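Local coordinates for hypothetical protein Atu0741 (Agrobacterium tumefaciens str. C58, PDB 1ZHV), which is of unknown function but contains two regions related to ACT domains, a family that commonly acts as small-molecule-binding regulatory modules, at residues 13-18 / 42-47. Sequence-based numbering, arbitrary orientation.
Sequences YGIARL and ELSIVC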
loop_
_atom_site.group_PDB
_atom_site.type_symbol
_atom_site.label_atom_id
_atom_site.label_comp_id
_atom_site.label_asym_id
_atom_site.label_seq_id
_atom_site.Cartn_x
_atom_site.Cartn_y
_atom_site.Cartn_z
ATOM N N TYR A 13 5.059 -4.316 -5.547
ATOM C CA TYR A 13 5.260 -4.712 -4.161
ATOM C C TYR A 13 4.751 -6.106 -3.821
ATOM O O TYR A 13 3.927 -6.684 -4.531
ATOM C CB TYR A 13 4.603 -3.698 -3.220
ATOM C CG TYR A 13 5.356 -2.399 -3.138
ATOM C CD1 TYR A 13 5.206 -1.418 -4.118
ATOM C CD2 TYR A 13 6.288 -2.182 -2.127
ATOM C CE1 TYR A 13 5.975 -0.258 -4.093
ATOM C CE2 TYR A 13 7.058 -1.029 -2.095
ATOM C CZ TYR A 13 6.900 -0.074 -3.081
ATOM O OH TYR A 13 7.692 1.046 -3.065
ATOM N N GLY A 14 5.264 -6.645 -2.721
ATOM C CA GLY A 14 4.843 -7.957 -2.275
ATOM C C GLY A 14 4.770 -7.964 -0.764
ATOM O O GLY A 14 5.408 -7.135 -0.113
ATOM N N ILE A 15 3.983 -8.882 -0.210
ATOM C CA ILE A 15 3.835 -9.014 1.237
ATOM C C ILE A 15 4.480 -10.338 1.633
ATOM O O ILE A 15 3.935 -11.409 1.348
ATOM C CB ILE A 15 2.359 -9.080 1.661
ATOM C CG1 ILE A 15 1.534 -8.032 0.907
ATOM C CG2 ILE A 15 2.255 -8.880 3.163
ATOM C CD1 ILE A 15 1.941 -6.621 1.154
ATOM N N ALA A 16 5.636 -10.267 2.278
ATOM C CA ALA A 16 6.320 -11.483 2.686
ATOM C C ALA A 16 5.973 -11.919 4.095
ATOM O O ALA A 16 5.680 -11.095 4.958
ATOM C CB ALA A 16 7.827 -11.307 2.558
ATOM N N ARG A 17 5.978 -13.228 4.330
ATOM C CA ARG A 17 5.707 -13.710 5.671
ATOM C C ARG A 17 6.896 -14.514 6.175
ATOM O O ARG A 17 7.286 -15.512 5.569
ATOM C CB ARG A 17 4.441 -14.567 5.757
ATOM C CG ARG A 17 4.083 -14.792 7.224
ATOM C CD ARG A 17 3.108 -15.901 7.549
ATOM N NE ARG A 17 3.018 -16.008 9.007
ATOM C CZ ARG A 17 2.233 -16.856 9.667
ATOM N NH1 ARG A 17 1.447 -17.696 9.008
ATOM N NH2 ARG A 17 2.233 -16.858 10.995
ATOM N N LEU A 18 7.464 -14.059 7.289
ATOM C CA LEU A 18 8.616 -14.705 7.919
ATOM C C LEU A 18 8.230 -15.201 9.300
ATOM O O LEU A 18 7.145 -14.890 9.789
ATOM C CB LEU A 18 9.775 -13.717 8.070
ATOM C CG LEU A 18 10.600 -13.445 6.813
ATOM C CD1 LEU A 18 9.702 -12.703 5.857
ATOM C CD2 LEU A 18 11.873 -12.631 7.105
ATOM N N GLU A 42 3.636 -13.546 13.668
ATOM C CA GLU A 42 4.319 -13.393 12.385
ATOM C C GLU A 42 5.271 -12.204 12.314
ATOM O O GLU A 42 5.261 -11.316 13.172
ATOM C CB GLU A 42 3.275 -13.205 11.265
ATOM C CG GLU A 42 2.822 -11.733 11.125
ATOM C CD GLU A 42 1.590 -11.514 10.249
ATOM O OE1 GLU A 42 1.627 -11.825 9.034
ATOM O OE2 GLU A 42 0.582 -11.007 10.786
ATOM N N LEU A 43 6.096 -12.216 11.271
ATOM C CA LEU A 43 6.992 -11.111 10.951
ATOM C C LEU A 43 6.594 -10.866 9.498
ATOM O O LEU A 43 6.933 -11.642 8.599
ATOM C CB LEU A 43 8.469 -11.495 11.039
ATOM C CG LEU A 43 9.385 -10.371 10.531
ATOM C CD1 LEU A 43 9.182 -9.116 11.364
ATOM C CD2 LEU A 43 10.836 -10.807 10.584
ATOM N N SER A 44 5.836 -9.798 9.286
ATOM C CA SER A 44 5.327 -9.444 7.968
ATOM C C SER A 44 6.161 -8.330 7.360
ATOM O O SER A 44 6.483 -7.365 8.037
ATOM C CB SER A 44 3.866 -9.002 8.111
ATOM O OG SER A 44 3.304 -8.620 6.873
ATOM N N ILE A 45 6.511 -8.463 6.085
ATOM C CA ILE A 45 7.315 -7.443 5.421
ATOM C C ILE A 45 6.774 -7.034 4.059
ATOM O O ILE A 45 6.633 -7.861 3.160
ATOM C CB ILE A 45 8.779 -7.918 5.238
ATOM C CG1 ILE A 45 9.412 -8.169 6.612
ATOM C CG2 ILE A 45 9.571 -6.886 4.431
ATOM C CD1 ILE A 45 10.808 -8.754 6.558
ATOM N N VAL A 46 6.462 -5.751 3.912
ATOM C CA VAL A 46 6.006 -5.231 2.633
ATOM C C VAL A 46 7.178 -4.449 2.060
ATOM O O VAL A 46 7.737 -3.587 2.733
ATOM C CB VAL A 46 4.821 -4.260 2.787
ATOM C CG1 VAL A 46 4.423 -3.702 1.420
ATOM C CG2 VAL A 46 3.651 -4.974 3.438
ATOM N N CYS A 47 7.565 -4.764 0.829
ATOM C CA CYS A 47 8.656 -4.056 0.172
ATOM C C CYS A 47 8.650 -4.413 -1.303
ATOM O O CYS A 47 7.852 -5.240 -1.743
ATOM C CB CYS A 47 10.008 -4.421 0.801
ATOM S SG CYS A 47 10.583 -6.115 0.560
#
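Ile-15 and Val-46 illustrate how two antiparallel strands fit their side chains as well as their backbones. They form a non-hydrogen-bonded pair and run alongside one another off the same face, with Ile-15 CD1 pressed to 3.3 Å from Val-46 CG2, closer than carbons normally approach. Chi1 of Ile-15 (-44°) puts CG1 beside the backbone N, and chi2, -62°, then turns CD1 onto both methyls of Val-46; its other branch, CG2, reaches toward the hydroxyl of Ser-44. On the other face, Gly-14, without a side chain, leaves its strand low opposite Cys-47, and Ala-16 offers Ile-45 only a small bump, their CB atoms 4.4 Å apart. Leu-18, Leu-43 and Ile-45 supply the bulk: Leu-18 CB packs against Leu-43 CB at 3.9 Å, while its two methyls approach Ile-45 CD1, bridging alternate residues of 42-47.

Between the two faces, six backbone hydrogen bonds join the strands in reciprocal pairs. The Ala-16 N to Ile-45 O bond is short, 2.7 Å, and nearly straight (169°), whereas Cys-47 N to Gly-14 O is weak. At that end the Tyr-13 ring leans obliquely on the other backbone, CD2 being 3.4 Å from Cys-47 C, and its hydroxyl is hydrogen-bonded to Phe-33 N. At the far end the extended Arg-17 passes Glu-42 at about a right angle; Glu-42 OE1, 4.4 Å from Arg-17 NE, lies well off the guanidinium plane, so only charge attraction is likely, and NH2 is hydrogen-bonded instead to Asp-41 O.

Both segments belong to the N-terminal ACT-related region. Strand 13-18 lies between 43-48 and the long strand 57-67, and 35-38 flanks the other edge of 43-48. Phe-94 of strand 94-97 touches the Ile-15/Val-46 face, while Pro-25, from a loop, meets Leu-18 and Ile-45 on the other.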